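Local coordinates for peroxisomal acyl-coenzyme A oxidase 1 (Arabidopsis thaliana, PDB 1W07), which catalyses the FAD-dependent oxidation of long- and medium-chain acyl-CoAs to 2-trans-enoyl-CoAs, with oxygen reduced to hydrogen peroxide, in the first step of peroxisomal beta-oxidation, at residues Ala292-Tyr306 with Thr388-His402. The protein carries 1 engineered substitution. Sequence-based numbering, arbitrary orientation.
Sequences ASNALSRAVCIATRY and TADGIEECRKLCGGH. With FAD (flavin-adenine dinucleotide), chain C.
A299 and A303 are the low points of helix 292-306, and helix 388-398 settles on them. The segment axes run nearly parallel, at 14°, and approach to 8.8 Å. No direct hydrogen bond crosses; small side chains let the helices sit close. T388 lays its methyl CG2 against the backbone turn that joins A292 O to L296 N, with CG2 3.7 Å from L296 N. T388 OG1, bonded to T384 O in its own helix, also touches A292 CB at 3.4 Å. L296 CD1 lies over G391, 4.2 Å from G391 CA, where a side chain would clash. I392 runs CG1 along A299 CB and ends with CD1 against A295. C395 is the next bump. Its SG lies anti to the carbonyl carbon (chi1 -76°) and rests between A299 CB and V300, while its CB meets A303 CB at 3.8 Å.

Still within its helix, Y306 points its ring at the turn after helix 388-398, CG anti to the backbone N (chi1 -176°). The ring lies alongside C399, whose SG touches Y306 CD2 at 3.6 Å in an oblique sulfur-aromatic contact. Y306 OH comes to the edge of the H402 ring, 3.1 Å from H402 CD2. H402 itself is bonded to L140 and W175 of the second subunit. One water accepts from Y306 OH and donates to C399 O and FAD O1P. G401 N also bonds FAD O1P, at 3.0 Å. A leucine at Y306 would probably leave this water without its hydroxyl donor and open a gap beside C399. The chemistry is therefore divided: an apolar helix seam leads into a polar end that grips the FAD pyrophosphate near the dimer interface.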
# COMPACT_ATOMS: atom_id res chain seq x y z
N ALA B 292 -13.99 -1.51 -8.87
CA ALA B 292 -12.62 -1.99 -8.90
C ALA B 292 -11.96 -1.73 -10.25
O ALA B 292 -10.83 -1.23 -10.30
CB ALA B 292 -12.57 -3.49 -8.58
N SER B 293 -12.65 -2.06 -11.33
CA SER B 293 -12.08 -1.83 -12.66
C SER B 293 -11.87 -0.34 -12.89
O SER B 293 -10.88 0.07 -13.49
CB SER B 293 -12.97 -2.44 -13.75
OG SER B 293 -14.21 -1.80 -13.84
N ASN B 294 -12.81 0.47 -12.40
CA ASN B 294 -12.68 1.92 -12.54
C ASN B 294 -11.38 2.41 -11.90
O ASN B 294 -10.55 3.02 -12.57
CB ASN B 294 -13.86 2.65 -11.87
CG ASN B 294 -15.13 2.64 -12.71
OD1 ASN B 294 -15.11 2.92 -13.91
ND2 ASN B 294 -16.25 2.33 -12.07
N ALA B 295 -11.21 2.14 -10.61
CA ALA B 295 -10.03 2.58 -9.89
C ALA B 295 -8.74 1.98 -10.44
O ALA B 295 -7.74 2.69 -10.60
CB ALA B 295 -10.16 2.26 -8.37
N LEU B 296 -8.75 0.68 -10.75
CA LEU B 296 -7.53 0.05 -11.24
C LEU B 296 -7.09 0.63 -12.57
O LEU B 296 -5.91 0.93 -12.75
CB LEU B 296 -7.70 -1.48 -11.35
CG LEU B 296 -6.46 -2.28 -11.74
CD1 LEU B 296 -5.30 -1.95 -10.82
CD2 LEU B 296 -6.77 -3.78 -11.70
N SER B 297 -8.03 0.78 -13.49
CA SER B 297 -7.74 1.35 -14.81
C SER B 297 -7.17 2.76 -14.68
O SER B 297 -6.33 3.16 -15.49
CB SER B 297 -9.00 1.40 -15.67
OG SER B 297 -10.00 2.24 -15.11
N ARG B 298 -7.61 3.53 -13.68
CA ARG B 298 -7.09 4.89 -13.55
C ARG B 298 -5.61 4.81 -13.21
O ARG B 298 -4.78 5.49 -13.84
CB ARG B 298 -7.81 5.67 -12.45
CG ARG B 298 -9.27 6.04 -12.76
CD ARG B 298 -9.99 6.62 -11.53
NE ARG B 298 -9.46 7.92 -11.14
CZ ARG B 298 -10.01 8.72 -10.24
NH1 ARG B 298 -11.11 8.35 -9.58
NH2 ARG B 298 -9.49 9.93 -10.01
N ALA B 299 -5.27 3.99 -12.21
CA ALA B 299 -3.89 3.84 -11.78
C ALA B 299 -3.01 3.31 -12.91
O ALA B 299 -1.93 3.83 -13.15
CB ALA B 299 -3.81 2.90 -10.55
N VAL B 300 -3.48 2.27 -13.60
CA VAL B 300 -2.73 1.67 -14.73
C VAL B 300 -2.53 2.69 -15.87
O VAL B 300 -1.47 2.70 -16.52
CB VAL B 300 -3.47 0.42 -15.27
CG1 VAL B 300 -2.88 -0.03 -16.62
CG2 VAL B 300 -3.39 -0.71 -14.22
N CYS B 301 -3.53 3.52 -16.13
CA CYS B 301 -3.42 4.53 -17.19
C CYS B 301 -2.27 5.47 -16.84
O CYS B 301 -1.43 5.79 -17.68
CB CYS B 301 -4.73 5.31 -17.28
SG CYS B 301 -4.78 6.65 -18.50
N ILE B 302 -2.20 5.89 -15.58
CA ILE B 302 -1.15 6.80 -15.13
C ILE B 302 0.23 6.16 -15.23
O ILE B 302 1.15 6.74 -15.80
CB ILE B 302 -1.42 7.27 -13.67
CG1 ILE B 302 -2.75 8.06 -13.63
CG2 ILE B 302 -0.27 8.15 -13.19
CD1 ILE B 302 -3.27 8.39 -12.21
N ALA B 303 0.37 4.97 -14.67
CA ALA B 303 1.66 4.30 -14.68
C ALA B 303 2.08 3.93 -16.10
O ALA B 303 3.27 4.04 -16.43
CB ALA B 303 1.63 3.05 -13.77
N THR B 304 1.13 3.53 -16.95
CA THR B 304 1.47 3.17 -18.33
C THR B 304 1.99 4.38 -19.11
O THR B 304 3.03 4.31 -19.76
CB THR B 304 0.25 2.52 -19.08
OG1 THR B 304 -0.14 1.32 -18.42
CG2 THR B 304 0.63 2.17 -20.51
N ARG B 305 1.28 5.51 -19.04
CA ARG B 305 1.74 6.69 -19.76
C ARG B 305 3.07 7.17 -19.21
O ARG B 305 4.01 7.43 -19.97
CB ARG B 305 0.68 7.80 -19.69
CG ARG B 305 -0.60 7.48 -20.46
CD ARG B 305 -1.62 8.59 -20.31
NE ARG B 305 -2.78 8.38 -21.17
CZ ARG B 305 -3.94 9.01 -21.03
NH1 ARG B 305 -4.94 8.74 -21.87
NH2 ARG B 305 -4.11 9.90 -20.07
N TYR B 306 3.19 7.29 -17.89
CA TYR B 306 4.46 7.74 -17.34
C TYR B 306 5.60 6.78 -17.69
O TYR B 306 6.74 7.21 -17.86
CB TYR B 306 4.37 7.89 -15.83
CG TYR B 306 5.65 8.43 -15.24
CD1 TYR B 306 6.05 9.75 -15.49
CD2 TYR B 306 6.48 7.64 -14.45
CE1 TYR B 306 7.23 10.26 -14.95
CE2 TYR B 306 7.66 8.13 -13.91
CZ TYR B 306 8.03 9.44 -14.17
OH TYR B 306 9.20 9.92 -13.63
N THR B 388 -7.08 -4.78 -6.59
CA THR B 388 -7.08 -3.39 -7.04
C THR B 388 -6.29 -2.48 -6.11
O THR B 388 -5.48 -1.67 -6.57
CB THR B 388 -8.53 -2.87 -7.22
OG1 THR B 388 -9.17 -3.66 -8.23
CG2 THR B 388 -8.56 -1.38 -7.64
N ALA B 389 -6.54 -2.60 -4.81
CA ALA B 389 -5.84 -1.80 -3.81
C ALA B 389 -4.33 -2.01 -3.94
O ALA B 389 -3.56 -1.05 -4.01
CB ALA B 389 -6.32 -2.19 -2.41
N ASP B 390 -3.90 -3.26 -3.97
CA ASP B 390 -2.47 -3.52 -4.11
C ASP B 390 -1.98 -2.99 -5.46
O ASP B 390 -0.89 -2.42 -5.54
CB ASP B 390 -2.18 -5.02 -4.01
CG ASP B 390 -2.46 -5.60 -2.63
OD1 ASP B 390 -2.50 -4.85 -1.62
OD2 ASP B 390 -2.62 -6.83 -2.57
N GLY B 391 -2.78 -3.18 -6.52
CA GLY B 391 -2.39 -2.73 -7.85
C GLY B 391 -2.18 -1.22 -7.96
O GLY B 391 -1.29 -0.76 -8.69
N ILE B 392 -3.00 -0.45 -7.24
CA ILE B 392 -2.90 1.00 -7.26
C ILE B 392 -1.60 1.44 -6.61
O ILE B 392 -0.92 2.32 -7.14
CB ILE B 392 -4.07 1.67 -6.51
CG1 ILE B 392 -5.37 1.41 -7.26
CG2 ILE B 392 -3.80 3.19 -6.36
CD1 ILE B 392 -6.59 1.84 -6.47
N GLU B 393 -1.25 0.84 -5.47
CA GLU B 393 -0.01 1.20 -4.79
C GLU B 393 1.19 0.77 -5.63
O GLU B 393 2.23 1.45 -5.64
CB GLU B 393 0.05 0.58 -3.38
CG GLU B 393 1.46 0.60 -2.75
CD GLU B 393 2.10 2.00 -2.68
OE1 GLU B 393 3.34 2.08 -2.45
OE2 GLU B 393 1.39 3.01 -2.83
N GLU B 394 1.06 -0.35 -6.32
CA GLU B 394 2.16 -0.84 -7.16
C GLU B 394 2.36 0.11 -8.35
O GLU B 394 3.49 0.31 -8.82
CB GLU B 394 1.84 -2.24 -7.67
CG GLU B 394 2.89 -2.83 -8.60
CD GLU B 394 4.26 -3.10 -7.94
OE1 GLU B 394 5.17 -3.50 -8.69
OE2 GLU B 394 4.43 -2.92 -6.72
N CYS B 395 1.28 0.72 -8.83
CA CYS B 395 1.41 1.65 -9.94
C CYS B 395 2.16 2.87 -9.45
O CYS B 395 2.87 3.51 -10.22
CB CYS B 395 0.04 2.05 -10.49
SG CYS B 395 -0.75 0.78 -11.51
N ARG B 396 1.99 3.20 -8.17
CA ARG B 396 2.69 4.36 -7.64
C ARG B 396 4.19 4.07 -7.62
O ARG B 396 5.00 4.91 -8.04
CB ARG B 396 2.17 4.71 -6.24
CG ARG B 396 2.68 6.06 -5.72
CD ARG B 396 2.37 6.22 -4.24
NE ARG B 396 3.09 5.21 -3.48
CZ ARG B 396 4.41 5.20 -3.32
NH1 ARG B 396 5.16 6.17 -3.84
NH2 ARG B 396 4.99 4.20 -2.68
N LYS B 397 4.58 2.87 -7.18
CA LYS B 397 5.99 2.50 -7.13
C LYS B 397 6.57 2.44 -8.55
O LYS B 397 7.76 2.69 -8.76
CB LYS B 397 6.17 1.13 -6.45
CG LYS B 397 5.83 1.12 -4.96
CD LYS B 397 6.51 -0.06 -4.27
CE LYS B 397 6.27 -0.05 -2.76
NZ LYS B 397 4.85 -0.35 -2.41
N LEU B 398 5.74 2.08 -9.51
CA LEU B 398 6.18 2.00 -10.90
C LEU B 398 6.58 3.37 -11.44
O LEU B 398 7.28 3.47 -12.45
CB LEU B 398 5.07 1.39 -11.77
CG LEU B 398 4.92 -0.13 -11.60
CD1 LEU B 398 3.63 -0.61 -12.24
CD2 LEU B 398 6.12 -0.82 -12.21
N CYS B 399 6.13 4.44 -10.77
CA CYS B 399 6.45 5.80 -11.19
C CYS B 399 7.67 6.34 -10.43
O CYS B 399 7.96 7.54 -10.47
CB CYS B 399 5.24 6.72 -10.99
SG CYS B 399 3.93 6.52 -12.14
N GLY B 400 8.41 5.46 -9.76
CA GLY B 400 9.60 5.88 -9.04
C GLY B 400 9.40 7.03 -8.07
O GLY B 400 8.33 7.18 -7.48
N GLY B 401 10.42 7.86 -7.88
CA GLY B 401 10.33 8.98 -6.97
C GLY B 401 9.15 9.92 -7.15
O GLY B 401 8.45 10.24 -6.19
N HIS B 402 8.93 10.36 -8.39
CA HIS B 402 7.83 11.28 -8.70
C HIS B 402 6.47 10.73 -8.35
O HIS B 402 5.53 11.48 -8.17
CB HIS B 402 7.85 11.70 -10.19
CG HIS B 402 9.12 12.35 -10.62
ND1 HIS B 402 9.88 13.15 -9.79
CD2 HIS B 402 9.77 12.32 -11.81
CE1 HIS B 402 10.94 13.58 -10.45
NE2 HIS B 402 10.90 13.09 -11.67
PA FAD C . 13.54 5.49 -11.89
O1A FAD C . 14.92 4.97 -11.73
O2A FAD C . 13.27 6.48 -12.95
O5B FAD C . 12.54 4.23 -12.04
C5B FAD C . 11.17 4.40 -12.41
C4B FAD C . 10.57 3.05 -12.82
O4B FAD C . 11.45 2.50 -13.83
C3B FAD C . 10.60 2.07 -11.64
O3B FAD C . 9.59 1.07 -11.82
C2B FAD C . 12.00 1.46 -11.78
O2B FAD C . 12.00 0.15 -11.20
C1B FAD C . 12.05 1.31 -13.30
N9A FAD C . 13.45 1.20 -13.78
C8A FAD C . 14.33 2.20 -13.86
N7A FAD C . 15.48 1.75 -14.35
C5A FAD C . 15.33 0.45 -14.59
C6A FAD C . 16.18 -0.52 -15.10
N6A FAD C . 17.41 -0.21 -15.49
N1A FAD C . 15.70 -1.83 -15.23
C2A FAD C . 14.38 -2.12 -14.85
N3A FAD C . 13.60 -1.17 -14.37
C4A FAD C . 14.04 0.09 -14.23
N1 FAD C . 17.78 12.70 -4.02
C2 FAD C . 18.85 13.51 -3.63
O2 FAD C . 19.74 13.77 -4.43
N3 FAD C . 18.86 14.05 -2.34
C4 FAD C . 17.80 13.79 -1.46
O4 FAD C . 17.82 14.27 -0.33
C4X FAD C . 16.74 12.98 -1.85
N5 FAD C . 15.65 12.77 -1.00
C5X FAD C . 14.56 11.98 -1.41
C6 FAD C . 13.43 11.89 -0.60
C7 FAD C . 12.29 11.24 -1.08
C7M FAD C . 11.04 11.20 -0.20
C8 FAD C . 12.29 10.67 -2.35
C8M FAD C . 11.04 9.99 -2.93
C9 FAD C . 13.43 10.75 -3.14
C9A FAD C . 14.57 11.41 -2.68
N10 FAD C . 15.69 11.58 -3.51
C10 FAD C . 16.73 12.43 -3.13
C1' FAD C . 15.74 10.93 -4.84
C2' FAD C . 16.04 9.43 -4.64
O2' FAD C . 17.21 9.29 -3.84
C3' FAD C . 16.24 8.65 -5.94
O3' FAD C . 17.28 9.24 -6.72
C4' FAD C . 14.96 8.57 -6.78
O4' FAD C . 13.81 8.35 -5.96
C5' FAD C . 15.08 7.44 -7.80
O5' FAD C . 13.81 7.22 -8.41
P FAD C . 13.56 7.54 -9.97
O1P FAD C . 12.46 8.52 -10.04
O2P FAD C . 14.86 7.87 -10.60
O3P FAD C . 13.04 6.11 -10.49
O HOH W 1 10.32 8.87 -11.60